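Local coordinates for GGDEF family protein (Vibrio cholerae, PDB 5GZS) that probably makes cyclic di-GMP as a diguanylate cyclase whose periplasmic portion, built of solute-binding-protein modules, binds arginine, at residues A[286-291]-A[413-418]; A[310-315]-A[408-413]. All blocks are in the same frame, centred on the assembly; numbering follows the deposited sequence.

Contact 1 (A[286-291]-A[413-418]); sequences IDILAP and IAIGFA
I288 to P291 and A414 to F417 form an antiparallel strand pair in one lobe of a module of the solute-binding-protein family. The lobe's five strands run in the 2-1-3-n-4 order of the type II fold. Here the third strand meets the one that returns late in the chain from the other lobe. L289 and G416 are a hydrogen-bonded pair. L289 N gives to G416 O at 2.9 Å. G416 N gives to L289 O at 2.8 Å, with an N-H...O angle of 166°. A third bond runs from A418 N to D287 O at 3.0 Å. D287 O also receives the CA-H of F417.

I288 and F417 are the neighbouring non-hydrogen-bonded pair. Their side chains lie alongside each other on the same face. F417 has CG anti to its carbonyl carbon (chi1 -59°). Its ring thereby comes to I288 CG1, 3.5 Å from F417 CD2. The other branch of I288 meets I415: the two CG2 methyls, I288 CG2 and I415 CG2, are 3.5 Å apart. A290 CB adds a looser touch to I415 CG2. Past the last bridge, P291, which follows a cis peptide bond, places its CB 3.6 Å from I413 CG2.

The D287 carboxylate faces elsewhere. It is held by a salt bridge to R224 and by the backbone N of R227. Strand 226-230 bonds to the other edge of 288-291 through R227 and K229. Helix 421-435 covers the face of I288, I415 and F417, with F430 meeting the F417 ring. Helix 277-282 packs against L289 on the opposite face, and its L281 also touches I286 and A418.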
loop_
_atom_site.group_PDB
_atom_site.type_symbol
_atom_site.label_atom_id
_atom_site.label_comp_id
_atom_site.label_asym_id
_atom_site.label_seq_id
_atom_site.Cartn_x
_atom_site.Cartn_y
_atom_site.Cartn_z
ATOM N N ILE A 286 22.034 -27.973 9.655
ATOM C CA ILE A 286 22.340 -26.824 8.796
ATOM C C ILE A 286 22.196 -25.564 9.644
ATOM O O ILE A 286 21.585 -25.614 10.713
ATOM C CB ILE A 286 21.410 -26.743 7.588
ATOM C CG1 ILE A 286 19.997 -26.395 8.060
ATOM C CG2 ILE A 286 21.400 -28.072 6.841
ATOM C CD1 ILE A 286 19.007 -26.084 6.948
ATOM N N ASP A 287 22.756 -24.444 9.181
ATOM C CA ASP A 287 22.684 -23.171 9.910
ATOM C C ASP A 287 21.580 -22.221 9.385
ATOM O O ASP A 287 20.961 -21.492 10.146
ATOM C CB ASP A 287 24.021 -22.443 9.841
ATOM C CG ASP A 287 25.190 -23.326 10.179
ATOM O OD1 ASP A 287 25.284 -23.803 11.321
ATOM O OD2 ASP A 287 26.028 -23.563 9.287
ATOM N N ILE A 288 21.346 -22.224 8.082
ATOM C CA ILE A 288 20.458 -21.247 7.480
ATOM C C ILE A 288 19.436 -21.910 6.584
ATOM O O ILE A 288 19.754 -22.838 5.851
ATOM C CB ILE A 288 21.260 -20.236 6.663
ATOM C CG1 ILE A 288 22.000 -19.288 7.591
ATOM C CG2 ILE A 288 20.379 -19.479 5.656
ATOM C CD1 ILE A 288 23.098 -18.494 6.869
ATOM N N LEU A 289 18.205 -21.441 6.632
ATOM C CA LEU A 289 17.192 -22.018 5.763
ATOM C C LEU A 289 16.321 -20.901 5.226
ATOM O O LEU A 289 15.879 -20.024 5.977
ATOM C CB LEU A 289 16.346 -23.068 6.497
ATOM C CG LEU A 289 15.041 -23.503 5.819
ATOM C CD1 LEU A 289 15.298 -24.008 4.427
ATOM C CD2 LEU A 289 14.292 -24.572 6.606
ATOM N N ALA A 290 16.097 -20.923 3.918
ATOM C CA ALA A 290 15.246 -19.931 3.285
ATOM C C ALA A 290 14.731 -20.515 1.988
ATOM O O ALA A 290 15.378 -21.365 1.381
ATOM C CB ALA A 290 16.004 -18.629 3.040
ATOM N N PRO A 291 13.544 -20.096 1.576
ATOM C CA PRO A 291 12.666 -19.157 2.287
ATOM C C PRO A 291 11.964 -19.826 3.463
ATOM O O PRO A 291 11.904 -21.053 3.506
ATOM C CB PRO A 291 11.683 -18.713 1.200
ATOM C CG PRO A 291 11.575 -19.921 0.319
ATOM C CD PRO A 291 12.962 -20.565 0.309
ATOM N N ILE A 413 8.245 -13.380 3.926
ATOM C CA ILE A 413 9.272 -14.378 3.743
ATOM C C ILE A 413 10.559 -13.833 4.377
ATOM O O ILE A 413 10.922 -12.671 4.160
ATOM C CB ILE A 413 9.441 -14.708 2.251
ATOM C CG1 ILE A 413 8.350 -15.680 1.812
ATOM C CG2 ILE A 413 10.789 -15.311 1.951
ATOM C CD1 ILE A 413 8.502 -16.124 0.371
ATOM N N ALA A 414 11.210 -14.666 5.198
ATOM C CA ALA A 414 12.481 -14.332 5.854
ATOM C C ALA A 414 13.482 -15.450 5.701
ATOM O O ALA A 414 13.157 -16.520 5.172
ATOM C CB ALA A 414 12.275 -14.050 7.324
ATOM N N ILE A 415 14.699 -15.191 6.178
ATOM C CA ILE A 415 15.699 -16.236 6.383
ATOM C C ILE A 415 15.580 -16.742 7.805
ATOM O O ILE A 415 15.471 -15.943 8.749
ATOM C CB ILE A 415 17.140 -15.734 6.180
ATOM C CG1 ILE A 415 17.303 -14.995 4.854
ATOM C CG2 ILE A 415 18.115 -16.881 6.272
ATOM C CD1 ILE A 415 18.697 -14.446 4.682
ATOM N N GLY A 416 15.611 -18.062 7.962
ATOM C CA GLY A 416 15.547 -18.696 9.275
ATOM C C GLY A 416 16.930 -19.141 9.671
ATOM O O GLY A 416 17.715 -19.547 8.808
ATOM N N PHE A 417 17.249 -19.063 10.962
ATOM C CA PHE A 417 18.589 -19.469 11.430
ATOM C C PHE A 417 18.397 -20.402 12.570
ATOM O O PHE A 417 17.430 -20.257 13.322
ATOM C CB PHE A 417 19.446 -18.284 11.888
ATOM C CG PHE A 417 19.675 -17.236 10.827
ATOM C CD1 PHE A 417 18.705 -16.285 10.554
ATOM C CD2 PHE A 417 20.871 -17.198 10.120
ATOM C CE1 PHE A 417 18.915 -15.315 9.591
ATOM C CE2 PHE A 417 21.096 -16.222 9.153
ATOM C CZ PHE A 417 20.114 -15.279 8.890
ATOM N N ALA A 418 19.296 -21.373 12.687
ATOM C CA ALA A 418 19.191 -22.393 13.705
ATOM C C ALA A 418 19.200 -21.736 15.063
ATOM O O ALA A 418 19.912 -20.747 15.281
ATOM C CB ALA A 418 20.325 -23.375 13.588
#

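Contact 2 (A[310-315]-A[408-413]); sequences HPQAIL and FYQYDI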
loop_
_atom_site.group_PDB
_atom_site.type_symbol
_atom_site.label_atom_id
_atom_site.label_comp_id
_atom_site.label_asym_id
_atom_site.label_seq_id
_atom_site.Cartn_x
_atom_site.Cartn_y
_atom_site.Cartn_z
ATOM N N HIS A 310 7.278 -10.283 0.098
ATOM C CA HIS A 310 5.924 -10.352 0.643
ATOM C C HIS A 310 4.935 -10.947 -0.331
ATOM O O HIS A 310 4.299 -10.222 -1.097
ATOM C CB HIS A 310 5.470 -8.979 1.067
ATOM C CG HIS A 310 6.453 -8.289 1.941
ATOM N ND1 HIS A 310 6.406 -8.367 3.317
ATOM C CD2 HIS A 310 7.531 -7.524 1.637
ATOM C CE1 HIS A 310 7.400 -7.658 3.826
ATOM N NE2 HIS A 310 8.096 -7.138 2.829
ATOM N N PRO A 311 4.800 -12.278 -0.284
ATOM C CA PRO A 311 3.960 -13.056 -1.190
ATOM C C PRO A 311 2.516 -12.665 -1.084
ATOM O O PRO A 311 2.060 -12.243 -0.012
ATOM C CB PRO A 311 4.161 -14.493 -0.713
ATOM C CG PRO A 311 5.421 -14.464 0.088
ATOM C CD PRO A 311 5.462 -13.136 0.714
ATOM N N GLN A 312 1.816 -12.831 -2.203
ATOM C CA GLN A 312 0.397 -12.529 -2.323
ATOM C C GLN A 312 -0.463 -13.797 -2.309
ATOM O O GLN A 312 -0.492 -14.546 -3.289
ATOM C CB GLN A 312 0.170 -11.747 -3.606
ATOM C CG GLN A 312 0.990 -10.487 -3.668
ATOM C CD GLN A 312 0.641 -9.543 -2.541
ATOM O OE1 GLN A 312 -0.533 -9.217 -2.323
ATOM N NE2 GLN A 312 1.659 -9.109 -1.801
ATOM N N ALA A 313 -1.160 -14.054 -1.207
ATOM C CA ALA A 313 -2.016 -15.243 -1.157
ATOM C C ALA A 313 -3.236 -15.049 -2.021
ATOM O O ALA A 313 -3.961 -14.052 -1.883
ATOM C CB ALA A 313 -2.442 -15.563 0.261
ATOM N N ILE A 314 -3.479 -15.995 -2.914
ATOM C CA ILE A 314 -4.693 -15.923 -3.712
ATOM C C ILE A 314 -5.453 -17.250 -3.736
ATOM O O ILE A 314 -4.967 -18.282 -3.260
ATOM C CB ILE A 314 -4.383 -15.484 -5.144
ATOM C CG1 ILE A 314 -3.350 -16.406 -5.781
ATOM C CG2 ILE A 314 -3.864 -14.071 -5.149
ATOM C CD1 ILE A 314 -3.085 -16.091 -7.240
ATOM N N LEU A 315 -6.659 -17.227 -4.285
ATOM C CA LEU A 315 -7.373 -18.478 -4.436
ATOM C C LEU A 315 -7.299 -18.962 -5.865
ATOM O O LEU A 315 -7.456 -18.193 -6.817
ATOM C CB LEU A 315 -8.811 -18.335 -3.965
ATOM C CG LEU A 315 -8.780 -18.263 -2.435
ATOM C CD1 LEU A 315 -10.150 -18.286 -1.844
ATOM C CD2 LEU A 315 -7.939 -19.403 -1.866
ATOM N N PHE A 408 -5.994 -11.918 -1.121
ATOM C CA PHE A 408 -6.744 -11.803 0.108
ATOM C C PHE A 408 -5.826 -11.692 1.307
ATOM O O PHE A 408 -6.308 -11.521 2.422
ATOM C CB PHE A 408 -7.675 -13.000 0.277
ATOM C CG PHE A 408 -6.959 -14.306 0.460
ATOM C CD1 PHE A 408 -6.499 -15.023 -0.641
ATOM C CD2 PHE A 408 -6.753 -14.817 1.724
ATOM C CE1 PHE A 408 -5.846 -16.220 -0.483
ATOM C CE2 PHE A 408 -6.101 -16.019 1.903
ATOM C CZ PHE A 408 -5.646 -16.730 0.792
ATOM N N TYR A 409 -4.514 -11.801 1.081
ATOM C CA TYR A 409 -3.520 -11.641 2.159
ATOM C C TYR A 409 -2.074 -11.451 1.677
ATOM O O TYR A 409 -1.618 -12.103 0.734
ATOM C CB TYR A 409 -3.563 -12.836 3.106
ATOM C CG TYR A 409 -2.952 -12.560 4.460
ATOM C CD1 TYR A 409 -3.722 -12.042 5.493
ATOM C CD2 TYR A 409 -1.604 -12.833 4.714
ATOM C CE1 TYR A 409 -3.174 -11.794 6.744
ATOM C CE2 TYR A 409 -1.035 -12.582 5.969
ATOM C CZ TYR A 409 -1.833 -12.058 6.980
ATOM O OH TYR A 409 -1.308 -11.796 8.229
ATOM N N GLN A 410 -1.357 -10.553 2.343
ATOM C CA GLN A 410 0.066 -10.400 2.113
ATOM C C GLN A 410 0.870 -10.848 3.347
ATOM O O GLN A 410 0.714 -10.289 4.437
ATOM C CB GLN A 410 0.399 -8.954 1.758
ATOM C CG GLN A 410 1.881 -8.759 1.443
ATOM C CD GLN A 410 2.196 -7.375 0.918
ATOM O OE1 GLN A 410 1.803 -7.005 -0.198
ATOM N NE2 GLN A 410 2.910 -6.591 1.729
ATOM N N TYR A 411 1.731 -11.853 3.179
ATOM C CA TYR A 411 2.541 -12.345 4.294
ATOM C C TYR A 411 4.047 -12.151 4.064
ATOM O O TYR A 411 4.472 -11.476 3.120
ATOM C CB TYR A 411 2.213 -13.820 4.585
ATOM C CG TYR A 411 2.485 -14.815 3.474
ATOM C CD1 TYR A 411 1.601 -14.961 2.417
ATOM C CD2 TYR A 411 3.610 -15.639 3.500
ATOM C CE1 TYR A 411 1.840 -15.883 1.404
ATOM C CE2 TYR A 411 3.850 -16.558 2.487
ATOM C CZ TYR A 411 2.958 -16.677 1.449
ATOM O OH TYR A 411 3.178 -17.577 0.438
ATOM N N ASP A 412 4.857 -12.737 4.937
ATOM C CA ASP A 412 6.287 -12.439 4.958
ATOM C C ASP A 412 7.199 -13.624 4.690
ATOM O O ASP A 412 6.979 -14.729 5.166
ATOM C CB ASP A 412 6.654 -11.824 6.307
ATOM C CG ASP A 412 6.043 -10.448 6.497
ATOM O OD1 ASP A 412 6.241 -9.589 5.611
ATOM O OD2 ASP A 412 5.348 -10.235 7.516
ATOM N N ILE A 413 8.245 -13.380 3.926
ATOM C CA ILE A 413 9.272 -14.378 3.743
ATOM C C ILE A 413 10.559 -13.833 4.377
ATOM O O ILE A 413 10.922 -12.671 4.160
ATOM C CB ILE A 413 9.441 -14.708 2.251
ATOM C CG1 ILE A 413 8.350 -15.680 1.812
ATOM C CG2 ILE A 413 10.789 -15.311 1.951
ATOM C CD1 ILE A 413 8.502 -16.124 0.371
#
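Y411 has CG between its backbone N and carbonyl carbon (chi1 62°), and this turn sets one ring face against P311. P311 CB sits 3.7 Å from the centroid of the Y411 ring, a CH-pi contact. P311 CG lies over the same face, also off centre, and meets I413 CD1 at 3.5 Å. F408 takes a similar first torsion (chi1 66°), and its ring face receives the methyl of A313, with A313 CB 3.5 Å from F408 CZ.

In the sheet of the other lobe, strand 399-410 is outermost and runs antiparallel to 312-318. The backbones are joined by A313 N to Y409 O at 2.8 Å, F408 N to A313 O at 3.0 Å and Y411 N to P311 O at 3.2 Å.

Q312 and Q410 share the other face. Q312 is bent and Q410 extended, and their amide planes are 86° apart. Q312 NE2 bonds to Q410 OE1 at 2.6 Å and also gives to H310 O at 3.0 Å. Helix 344-352 packs on F408 and Y409 through L348 and M352, while its F344 meets the Y411 ring.

How the contacts relate
Contacts 1 and 2 belong to the two sheets of one solute-binding-protein-like module, one in each lobe. Strands 399-410 and 414-417 follow each other, and the chain passes between the lobes near I413, the residue the contacts share. Contact 1 lies in the interior of its sheet. All its residues are buried, and its side chains meet through aliphatic and aromatic groups. Contact 2 lies at a sheet edge and is only partly buried. It adds a glutamine pair and proline-tyrosine packing to its backbone bonds. The arginine seen in the structure is bound in a different part of the chain, and neither contact contributes to its pocket.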